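Local atomic coordinates of beta-glucuronidase (PDB entry 6XXW), a protein that probably hydrolyses beta-D-glucuronides, releasing glucuronic acid, as a glycoside hydrolase of family 2. Residues D489-Y494 with D539-V544; I464-Y469 with K499-S504; P192-K197 with I265-K270. All blocks are in the same frame, centred on the assembly; numbering follows the deposited sequence. Where two conformers were deposited one is given.

Interaction 1 (D489-Y494 with D539-V544)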
loop_
_atom_site.group_PDB
_atom_site.type_symbol
_atom_site.label_atom_id
_atom_site.label_comp_id
_atom_site.label_asym_id
_atom_site.label_seq_id
_atom_site.Cartn_x
_atom_site.Cartn_y
_atom_site.Cartn_z
ATOM N N ASP A 489 -23.423 3.460 -28.660
ATOM C CA ASP A 489 -22.796 2.252 -29.186
ATOM C C ASP A 489 -23.726 1.055 -29.065
ATOM O O ASP A 489 -23.987 0.357 -30.053
ATOM C CB ASP A 489 -21.480 1.985 -28.455
ATOM C CG ASP A 489 -20.665 0.886 -29.113
ATOM O OD1 ASP A 489 -20.634 0.835 -30.355
ATOM O OD2 ASP A 489 -20.044 0.090 -28.396
ATOM N N LEU A 490 -24.261 0.818 -27.861
ATOM C CA LEU A 490 -25.078 -0.369 -27.645
ATOM C C LEU A 490 -26.366 -0.331 -28.457
ATOM O O LEU A 490 -26.836 -1.384 -28.903
ATOM C CB LEU A 490 -25.385 -0.546 -26.159
ATOM C CG LEU A 490 -24.152 -0.864 -25.310
ATOM C CD1 LEU A 490 -24.511 -0.968 -23.844
ATOM C CD2 LEU A 490 -23.482 -2.148 -25.802
ATOM N N ARG A 491 -26.954 0.857 -28.656
ATOM C CA ARG A 491 -28.122 0.951 -29.533
ATOM C C ARG A 491 -27.765 0.598 -30.969
ATOM O O ARG A 491 -28.592 0.033 -31.698
ATOM C CB ARG A 491 -28.731 2.350 -29.475
ATOM C CG ARG A 491 -29.390 2.674 -28.126
ATOM C CD ARG A 491 -30.239 3.948 -28.218
ATOM N NE ARG A 491 -30.900 4.239 -26.947
ATOM C CZ ARG A 491 -32.030 3.661 -26.543
ATOM N NH1 ARG A 491 -32.638 2.771 -27.313
ATOM N NH2 ARG A 491 -32.559 3.983 -25.373
ATOM N N GLU A 492 -26.544 0.914 -31.400
ATOM C CA GLU A 492 -26.154 0.535 -32.752
ATOM C C GLU A 492 -25.937 -0.972 -32.870
ATOM O O GLU A 492 -26.255 -1.563 -33.907
ATOM C CB GLU A 492 -24.902 1.292 -33.194
ATOM C CG GLU A 492 -24.685 1.203 -34.711
ATOM C CD GLU A 492 -23.304 1.646 -35.145
ATOM O OE1 GLU A 492 -22.443 1.832 -34.262
ATOM O OE2 GLU A 492 -23.078 1.811 -36.366
ATOM N N TRP A 493 -25.381 -1.617 -31.836
ATOM C CA TRP A 493 -25.298 -3.075 -31.888
ATOM C C TRP A 493 -26.679 -3.695 -32.047
ATOM O O TRP A 493 -26.862 -4.645 -32.826
ATOM C CB TRP A 493 -24.622 -3.633 -30.636
ATOM C CG TRP A 493 -23.132 -3.465 -30.609
ATOM C CD1 TRP A 493 -22.445 -2.447 -30.017
ATOM C CD2 TRP A 493 -22.143 -4.336 -31.190
ATOM N NE1 TRP A 493 -21.089 -2.632 -30.182
ATOM C CE2 TRP A 493 -20.878 -3.776 -30.907
ATOM C CE3 TRP A 493 -22.205 -5.530 -31.925
ATOM C CZ2 TRP A 493 -19.683 -4.368 -31.321
ATOM C CZ3 TRP A 493 -21.007 -6.125 -32.339
ATOM C CH2 TRP A 493 -19.767 -5.543 -32.034
ATOM N N TYR A 494 -27.665 -3.191 -31.300
ATOM C CA TYR A 494 -28.977 -3.821 -31.365
ATOM C C TYR A 494 -29.670 -3.517 -32.685
ATOM O O TYR A 494 -30.351 -4.383 -33.246
ATOM C CB TYR A 494 -29.868 -3.386 -30.207
ATOM C CG TYR A 494 -31.148 -4.189 -30.215
ATOM C CD1 TYR A 494 -31.117 -5.564 -30.005
ATOM C CD2 TYR A 494 -32.373 -3.590 -30.483
ATOM C CE1 TYR A 494 -32.275 -6.322 -30.040
ATOM C CE2 TYR A 494 -33.540 -4.335 -30.507
ATOM C CZ TYR A 494 -33.481 -5.702 -30.289
ATOM O OH TYR A 494 -34.629 -6.457 -30.312
ATOM N N ASP A 539 -29.179 -0.301 -17.574
ATOM C CA ASP A 539 -30.509 -0.438 -16.998
ATOM C C ASP A 539 -31.575 0.213 -17.868
ATOM O O ASP A 539 -32.755 -0.124 -17.738
ATOM C CB ASP A 539 -30.545 0.165 -15.596
ATOM C CG ASP A 539 -29.794 -0.675 -14.585
ATOM O OD1 ASP A 539 -29.571 -1.876 -14.841
ATOM O OD2 ASP A 539 -29.422 -0.128 -13.536
ATOM N N ARG A 540 -31.190 1.124 -18.752
ATOM C CA ARG A 540 -32.147 1.816 -19.601
ATOM C C ARG A 540 -32.367 1.118 -20.936
ATOM O O ARG A 540 -33.169 1.598 -21.747
ATOM C CB ARG A 540 -31.680 3.255 -19.827
ATOM C CG ARG A 540 -31.590 4.002 -18.511
ATOM C CD ARG A 540 -31.401 5.486 -18.704
ATOM N NE ARG A 540 -30.004 5.823 -18.937
ATOM C CZ ARG A 540 -29.523 6.182 -20.120
ATOM N NH1 ARG A 540 -30.340 6.244 -21.167
ATOM N NH2 ARG A 540 -28.234 6.483 -20.257
ATOM N N LEU A 541 -31.696 -0.008 -21.166
ATOM C CA LEU A 541 -31.710 -0.697 -22.454
ATOM C C LEU A 541 -32.299 -2.095 -22.268
ATOM O O LEU A 541 -31.654 -2.978 -21.683
ATOM C CB LEU A 541 -30.296 -0.761 -23.035
ATOM C CG LEU A 541 -29.560 0.579 -23.162
ATOM C CD1 LEU A 541 -28.142 0.370 -23.691
ATOM C CD2 LEU A 541 -30.329 1.527 -24.079
ATOM N N ASP A 542 -33.514 -2.308 -22.787
ATOM C CA ASP A 542 -34.192 -3.579 -22.542
ATOM C C ASP A 542 -33.589 -4.751 -23.317
ATOM O O ASP A 542 -33.947 -5.901 -23.038
ATOM C CB ASP A 542 -35.697 -3.451 -22.843
ATOM C CG ASP A 542 -36.012 -3.237 -24.325
ATOM O OD1 ASP A 542 -35.098 -3.206 -25.179
ATOM O OD2 ASP A 542 -37.212 -3.106 -24.642
ATOM N N PHE A 543 -32.686 -4.502 -24.258
ATOM C CA PHE A 543 -32.052 -5.579 -25.010
ATOM C C PHE A 543 -30.722 -6.021 -24.402
ATOM O O PHE A 543 -30.116 -6.975 -24.892
ATOM C CB PHE A 543 -31.850 -5.161 -26.474
ATOM C CG PHE A 543 -31.158 -3.830 -26.651
ATOM C CD1 PHE A 543 -29.775 -3.728 -26.551
ATOM C CD2 PHE A 543 -31.889 -2.690 -26.935
ATOM C CE1 PHE A 543 -29.137 -2.507 -26.710
ATOM C CE2 PHE A 543 -31.258 -1.470 -27.106
ATOM C CZ PHE A 543 -29.878 -1.377 -26.991
ATOM N N VAL A 544 -30.267 -5.376 -23.334
ATOM C CA VAL A 544 -29.052 -5.789 -22.644
ATOM C C VAL A 544 -29.454 -6.802 -21.580
ATOM O O VAL A 544 -30.257 -6.501 -20.686
ATOM C CB VAL A 544 -28.307 -4.587 -22.039
ATOM C CG1 VAL A 544 -27.185 -5.048 -21.127
ATOM C CG2 VAL A 544 -27.751 -3.690 -23.163
#
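L490 brings the helical segment D489-Y494 up against the turn L541-V544. Its CB rests 3.8 Å from L541 CD1, and the two leucine side chains meet at about a right angle. L490 CD1 touches V544 CG2 at 4.3 Å. The main chain joins in as well: L490 O, which accepts the helical bond from Y494 N, lies 3.4 Å from F543 CE1.

R491 comes next, on the solvent-exposed side. Its chain runs extended from CG to NE, and this carries the guanidinium out to L541. L541 CD2 sits over one face of the group, toward its rim, 3.6 Å from R491 NH2. The charge is met by E487, one turn earlier on the helix. The carboxylate of E487 also pairs with R540, so it probably eases the approach of two like charges. R491 CA closes on F543 CZ at 3.9 Å.

Y494 makes the aromatic part of the contact. Its ring and that of F543 form an offset stack, with centroids 4.5 Å apart and planes at 3°. The offset places Y494 CB over the centre of the F543 ring, while F543 CB lies over the Y494 ring, toward its rim. F543 CG falls between its own backbone N and carbonyl carbon (chi1 51°), which turns the ring back over L541. L541 CB therefore lies on the face opposite Y494 CB, more loosely and off-centre. The turn is type I, closed by V544 N to L541 O.

Helix 482-497 lies against strands 463-467 and 501-505, where L490 touches V466 and W493 touches I464 and I501. The turn links helix 524-538 to strand 544-550. F543 bonds through its backbone to I501, and L490 and V544 both rest on L538.

Interaction 2 (I464-Y469 with K499-S504)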
loop_
_atom_site.group_PDB
_atom_site.type_symbol
_atom_site.label_atom_id
_atom_site.label_comp_id
_atom_site.label_asym_id
_atom_site.label_seq_id
_atom_site.Cartn_x
_atom_site.Cartn_y
_atom_site.Cartn_z
ATOM N N ILE A 464 -24.771 -11.251 -28.650
ATOM C CA ILE A 464 -23.658 -10.327 -28.846
ATOM C C ILE A 464 -22.980 -10.069 -27.510
ATOM O O ILE A 464 -23.641 -9.720 -26.528
ATOM C CB ILE A 464 -24.135 -9.004 -29.470
ATOM C CG1 ILE A 464 -24.853 -9.261 -30.801
ATOM C CG2 ILE A 464 -22.960 -8.020 -29.620
ATOM C CD1 ILE A 464 -23.982 -9.203 -32.014
ATOM N N CYS A 465 -21.658 -10.206 -27.483
ATOM C CA CYS A 465 -20.851 -9.856 -26.316
ATOM C C CYS A 465 -19.877 -8.758 -26.735
ATOM O O CYS A 465 -19.042 -8.967 -27.620
ATOM C CB CYS A 465 -20.096 -11.081 -25.783
ATOM S SG CYS A 465 -21.111 -12.314 -24.927
ATOM N N VAL A 466 -19.978 -7.587 -26.112
ATOM C CA VAL A 466 -19.142 -6.447 -26.472
ATOM C C VAL A 466 -18.347 -5.992 -25.254
ATOM O O VAL A 466 -18.899 -5.855 -24.150
ATOM C CB VAL A 466 -19.964 -5.286 -27.066
ATOM C CG1 VAL A 466 -20.966 -4.739 -26.076
ATOM C CG2 VAL A 466 -19.037 -4.190 -27.558
ATOM N N ASN A 467 -17.049 -5.774 -25.465
ATOM C CA ASN A 467 -16.135 -5.230 -24.471
ATOM C C ASN A 467 -16.002 -3.735 -24.717
ATOM O O ASN A 467 -15.665 -3.325 -25.829
ATOM C CB ASN A 467 -14.749 -5.875 -24.590
ATOM C CG ASN A 467 -14.762 -7.385 -24.319
ATOM O OD1 ASN A 467 -15.773 -7.951 -23.900
ATOM N ND2 ASN A 467 -13.618 -8.033 -24.549
ATOM N N ARG A 468 -16.238 -2.915 -23.685
ATOM C CA ARG A 468 -16.130 -1.468 -23.860
ATOM C C ARG A 468 -15.423 -0.840 -22.662
ATOM O O ARG A 468 -15.698 -1.193 -21.509
ATOM C CB ARG A 468 -17.514 -0.824 -24.061
ATOM C CG ARG A 468 -18.129 -1.090 -25.460
ATOM C CD ARG A 468 -17.220 -0.520 -26.550
ATOM N NE ARG A 468 -17.709 -0.746 -27.921
ATOM C CZ ARG A 468 -17.108 -1.536 -28.805
ATOM N NH1 ARG A 468 -16.018 -2.209 -28.461
ATOM N NH2 ARG A 468 -17.594 -1.654 -30.040
ATOM N N TYR A 469 -14.528 0.106 -22.951
ATOM C CA TYR A 469 -13.614 0.705 -21.979
ATOM C C TYR A 469 -13.594 2.225 -22.119
ATOM O O TYR A 469 -12.554 2.866 -21.958
ATOM C CB TYR A 469 -12.211 0.120 -22.143
ATOM C CG TYR A 469 -12.116 -1.309 -21.611
ATOM C CD1 TYR A 469 -11.968 -1.550 -20.245
ATOM C CD2 TYR A 469 -12.207 -2.399 -22.467
ATOM C CE1 TYR A 469 -11.890 -2.851 -19.736
ATOM C CE2 TYR A 469 -12.134 -3.704 -21.983
ATOM C CZ TYR A 469 -11.990 -3.921 -20.612
ATOM O OH TYR A 469 -11.912 -5.206 -20.122
ATOM N N LYS A 499 -30.146 -8.861 -31.613
ATOM C CA LYS A 499 -29.852 -9.996 -30.754
ATOM C C LYS A 499 -29.702 -9.504 -29.320
ATOM O O LYS A 499 -29.435 -8.318 -29.098
ATOM C CB LYS A 499 -28.555 -10.690 -31.198
ATOM C CG LYS A 499 -28.579 -11.291 -32.603
ATOM C CD LYS A 499 -27.191 -11.782 -32.996
ATOM C CE LYS A 499 -27.082 -12.021 -34.508
ATOM N NZ LYS A 499 -28.115 -12.967 -34.998
ATOM N N PRO A 500 -29.863 -10.379 -28.319
ATOM C CA PRO A 500 -29.530 -9.964 -26.949
ATOM C C PRO A 500 -28.058 -9.591 -26.873
ATOM O O PRO A 500 -27.215 -10.149 -27.588
ATOM C CB PRO A 500 -29.844 -11.203 -26.096
ATOM C CG PRO A 500 -30.555 -12.182 -27.007
ATOM C CD PRO A 500 -30.173 -11.816 -28.405
ATOM N N ILE A 501 -27.752 -8.646 -25.990
ATOM C CA ILE A 501 -26.402 -8.114 -25.834
ATOM C C ILE A 501 -25.967 -8.261 -24.381
ATOM O O ILE A 501 -26.697 -7.875 -23.458
ATOM C CB ILE A 501 -26.323 -6.642 -26.277
ATOM C CG1 ILE A 501 -26.757 -6.503 -27.739
ATOM C CG2 ILE A 501 -24.917 -6.090 -26.066
ATOM C CD1 ILE A 501 -26.727 -5.085 -28.228
ATOM N N ILE A 502 -24.779 -8.814 -24.183
ATOM C CA ILE A 502 -24.102 -8.815 -22.891
ATOM C C ILE A 502 -22.950 -7.825 -22.973
ATOM O O ILE A 502 -22.123 -7.912 -23.891
ATOM C CB ILE A 502 -23.585 -10.221 -22.530
ATOM C CG1 ILE A 502 -24.743 -11.217 -22.420
ATOM C CG2 ILE A 502 -22.725 -10.165 -21.246
ATOM C CD1 ILE A 502 -24.295 -12.689 -22.245
ATOM N N LEU A 503 -22.888 -6.881 -22.028
ATOM C CA LEU A 503 -21.675 -6.077 -21.895
ATOM C C LEU A 503 -20.662 -6.992 -21.223
ATOM O O LEU A 503 -20.627 -7.114 -19.996
ATOM C CB LEU A 503 -21.924 -4.798 -21.091
ATOM C CG LEU A 503 -20.734 -3.836 -20.986
ATOM C CD1 LEU A 503 -20.360 -3.322 -22.351
ATOM C CD2 LEU A 503 -21.043 -2.657 -20.052
ATOM N N SER A 504 -19.828 -7.646 -22.043
ATOM C CA SER A 504 -19.005 -8.757 -21.570
ATOM C C SER A 504 -17.711 -8.328 -20.884
ATOM O O SER A 504 -17.086 -9.162 -20.212
ATOM C CB SER A 504 -18.684 -9.703 -22.733
ATOM O OG SER A 504 -18.247 -8.983 -23.873
#
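I464 and I501 sit side by side on one face of a parallel strand pair, with I464 CB 4.0 Å from I501 CG1. Three nearly straight backbone bonds join the strands here: I464 N to P500 O, I502 N to I464 O, and V466 N to I502 O. The fourth, S504 N to V466 O at 2.9 Å, is more bent (139°), with the donor above the carbonyl plane.

Bumps and hollows differ on the two faces of the sheet. On the face of I464, V466, I501 and L503, I464 CG1 fits against the K499 chain, 4.0 Å from K499 CB. L503 CG is anti to the backbone N (chi1 -176°), and chi2 bends CD1 back to the neighbouring strand, 3.4 Å from V466 O and near R468 CB. W493 and L490 of helix 482-497 press on this face.

On the other face the sulfur of C465 leans on I502, with SG 4.0 Å from I502 CB. The small side chain of S504 fits between C465 and N467, its OG 3.4 Å from C465 CB. S504 OG donates to N467 OD1 at 2.7 Å, with the donor tilted 19° from the amide carbonyl plane. The other end of the amide, N467 ND2, bonds to E416, holding the group at both ends. A leucine in place of N467 would probably leave S504 OG and E416 OE2 without these mates.

Strand 463-467, helix 482-497 and strand 501-505 make a beta-alpha-beta unit of the TIM barrel. N467 and S504 lie toward the C-terminal ends of these strands, where TIM barrels carry their active sites. Consistent with such a pocket, a Tris molecule, probably from the crystallisation liquor, lies about 4 Å from the N467 side chain.

Interaction 3 (P192-K197 with I265-K270)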
loop_
_atom_site.group_PDB
_atom_site.type_symbol
_atom_site.label_atom_id
_atom_site.label_comp_id
_atom_site.label_asym_id
_atom_site.label_seq_id
_atom_site.Cartn_x
_atom_site.Cartn_y
_atom_site.Cartn_z
ATOM N N PRO A 192 -12.211 -51.564 -16.517
ATOM C CA PRO A 192 -12.244 -52.900 -17.122
ATOM C C PRO A 192 -11.947 -52.812 -18.611
ATOM O O PRO A 192 -12.017 -51.746 -19.226
ATOM C CB PRO A 192 -13.677 -53.379 -16.867
ATOM C CG PRO A 192 -14.231 -52.454 -15.839
ATOM C CD PRO A 192 -13.525 -51.161 -15.994
ATOM N N LYS A 193 -11.626 -53.966 -19.203
ATOM C CA LYS A 193 -11.233 -53.990 -20.609
ATOM C C LYS A 193 -12.373 -53.570 -21.525
ATOM O O LYS A 193 -12.128 -53.003 -22.596
ATOM C CB LYS A 193 -10.716 -55.383 -20.988
ATOM C CG LYS A 193 -9.521 -55.820 -20.148
ATOM C CD LYS A 193 -8.231 -55.310 -20.782
ATOM C CE LYS A 193 -7.008 -56.055 -20.269
ATOM N NZ LYS A 193 -6.484 -57.093 -21.215
ATOM N N VAL A 194 -13.612 -53.853 -21.133
ATOM C CA VAL A 194 -14.801 -53.324 -21.789
ATOM C C VAL A 194 -15.463 -52.390 -20.783
ATOM O O VAL A 194 -15.791 -52.805 -19.665
ATOM C CB VAL A 194 -15.754 -54.449 -22.229
ATOM C CG1 VAL A 194 -16.992 -53.888 -22.930
ATOM C CG2 VAL A 194 -15.020 -55.443 -23.120
ATOM N N TYR A 195 -15.660 -51.133 -21.171
ATOM C CA TYR A 195 -15.878 -50.080 -20.189
ATOM C C TYR A 195 -16.697 -48.954 -20.806
ATOM O O TYR A 195 -16.836 -48.858 -22.025
ATOM C CB TYR A 195 -14.541 -49.531 -19.669
ATOM C CG TYR A 195 -13.711 -48.797 -20.716
ATOM C CD1 TYR A 195 -13.077 -49.488 -21.744
ATOM C CD2 TYR A 195 -13.552 -47.416 -20.665
ATOM C CE1 TYR A 195 -12.327 -48.824 -22.698
ATOM C CE2 TYR A 195 -12.794 -46.746 -21.613
ATOM C CZ TYR A 195 -12.186 -47.463 -22.623
ATOM O OH TYR A 195 -11.438 -46.811 -23.564
ATOM N N ILE A 196 -17.219 -48.087 -19.941
ATOM C CA ILE A 196 -17.971 -46.911 -20.365
ATOM C C ILE A 196 -16.963 -45.873 -20.852
ATOM O O ILE A 196 -16.214 -45.314 -20.052
ATOM C CB ILE A 196 -18.825 -46.347 -19.226
ATOM C CG1 ILE A 196 -19.862 -47.367 -18.764
ATOM C CG2 ILE A 196 -19.469 -45.023 -19.654
ATOM C CD1 ILE A 196 -19.999 -47.412 -17.248
ATOM N N LYS A 197 -16.944 -45.613 -22.161
ATOM C CA LYS A 197 -15.961 -44.692 -22.723
ATOM C C LYS A 197 -16.420 -43.243 -22.642
ATOM O O LYS A 197 -15.601 -42.344 -22.424
ATOM C CB LYS A 197 -15.665 -45.047 -24.183
ATOM C CG LYS A 197 -15.010 -46.421 -24.397
ATOM C CD LYS A 197 -14.663 -46.630 -25.878
ATOM C CE LYS A 197 -13.879 -45.439 -26.427
ATOM N NZ LYS A 197 -13.185 -45.715 -27.732
ATOM N N ILE A 265 -24.459 -45.170 -14.356
ATOM C CA ILE A 265 -24.421 -46.022 -15.538
ATOM C C ILE A 265 -23.687 -47.300 -15.169
ATOM O O ILE A 265 -22.543 -47.252 -14.701
ATOM C CB ILE A 265 -23.735 -45.326 -16.727
ATOM C CG1 ILE A 265 -24.497 -44.061 -17.134
ATOM C CG2 ILE A 265 -23.590 -46.296 -17.913
ATOM C CD1 ILE A 265 -23.669 -43.127 -18.015
ATOM N N LYS A 266 -24.329 -48.439 -15.401
ATOM C CA LYS A 266 -23.759 -49.733 -15.046
ATOM C C LYS A 266 -23.723 -50.604 -16.293
ATOM O O LYS A 266 -24.773 -50.946 -16.845
ATOM C CB LYS A 266 -24.566 -50.399 -13.931
ATOM N N LEU A 267 -22.515 -50.931 -16.745
ATOM C CA LEU A 267 -22.325 -51.939 -17.777
ATOM C C LEU A 267 -22.340 -53.321 -17.142
ATOM O O LEU A 267 -21.576 -53.591 -16.211
ATOM C CB LEU A 267 -21.001 -51.712 -18.500
ATOM C CG LEU A 267 -20.573 -52.824 -19.459
ATOM C CD1 LEU A 267 -21.432 -52.811 -20.722
ATOM C CD2 LEU A 267 -19.099 -52.676 -19.804
ATOM N N LEU A 268 -23.205 -54.204 -17.641
ATOM C CA LEU A 268 -23.321 -55.561 -17.093
ATOM C C LEU A 268 -23.165 -56.562 -18.236
ATOM O O LEU A 268 -24.141 -56.890 -18.913
ATOM C CB LEU A 268 -24.645 -55.739 -16.360
ATOM C CG LEU A 268 -24.978 -54.635 -15.348
ATOM C CD1 LEU A 268 -26.467 -54.309 -15.367
ATOM C CD2 LEU A 268 -24.501 -54.996 -13.943
ATOM N N GLU A 269 -21.942 -57.040 -18.447
ATOM C CA GLU A 269 -21.652 -58.049 -19.457
ATOM C C GLU A 269 -21.184 -59.337 -18.784
ATOM O O GLU A 269 -21.140 -59.452 -17.552
ATOM C CB GLU A 269 -20.613 -57.541 -20.459
ATOM C CG GLU A 269 -20.991 -56.232 -21.157
ATOM C CD GLU A 269 -21.503 -56.410 -22.585
ATOM O OE1 GLU A 269 -22.673 -56.048 -22.856
ATOM O OE2 GLU A 269 -20.731 -56.885 -23.445
ATOM N N LYS A 270 -20.836 -60.321 -19.618
ATOM C CA LYS A 270 -20.403 -61.617 -19.107
ATOM C C LYS A 270 -19.095 -61.490 -18.335
ATOM O O LYS A 270 -19.012 -61.862 -17.159
ATOM C CB LYS A 270 -20.258 -62.611 -20.263
#
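V194 and L267 meet with their side chains at about a right angle, and V194 CG1 lies 4.0 Å from L267 CD2. The same L267 methyl goes deeper, to 3.3 Å from V194 O. L267 already points at the loop from the strand; chi1 of 171°, with CG opposite N, and the turn at chi2 bring CD2 onto the V194 peptide.

V194 and I196 point at strand 257-268, while Y195 between them points away. The Y195 ring has K197 CG over one face and meets the ring of F92.

I196 lies obliquely against I265. Its CD1 comes 3.8 Å from I265 CG2 and 3.6 Å from I265 O. Lower on the chain, I196 CG1 is 4.5 Å from L267 CB. I265 and L267 both project toward the loop from alternate positions of the strand, with K266 between them facing the other way. F223 of the adjacent strand touches I196, I265 and L267 and joins the three into one apolar patch.

The contact packs the loop between strands 185-191 and 198-206 onto the five-stranded sheet of the beta domain that precedes the barrel. Polar anchoring of the loop comes from other residues: I196 N bonds to D274, I196 O to R30, and V194 N to N272. Between the two segments the side chains that meet are all aliphatic, and two of their methyls also rest on carbonyl oxygens. This probably has a cost, since V194 O is buried under L267 with no partner in the model. The fit thus rests on methyl shape and van der Waals contact.

In the fold
Interactions 1 and 2 belong to the same barrel region, with centres about 9 Å apart. Interaction 2 is the buried core, two neighbouring strands joined by backbone bonds. Interaction 1 is partly buried and adds the outer layer, where the helix between those strands meets a turn through rings and aliphatic chains. They are tied directly: D489 OD2 forms a salt bridge with R468 NE, and Y494 packs on the K499 carbonyl. Interaction 3 lies in another domain across the chain's centre, about 52 Å from interaction 1 and about 46 Å from interaction 2, centre to centre. It is buried like interaction 2 but is held by aliphatic side chains, without the backbone bonds of interaction 2.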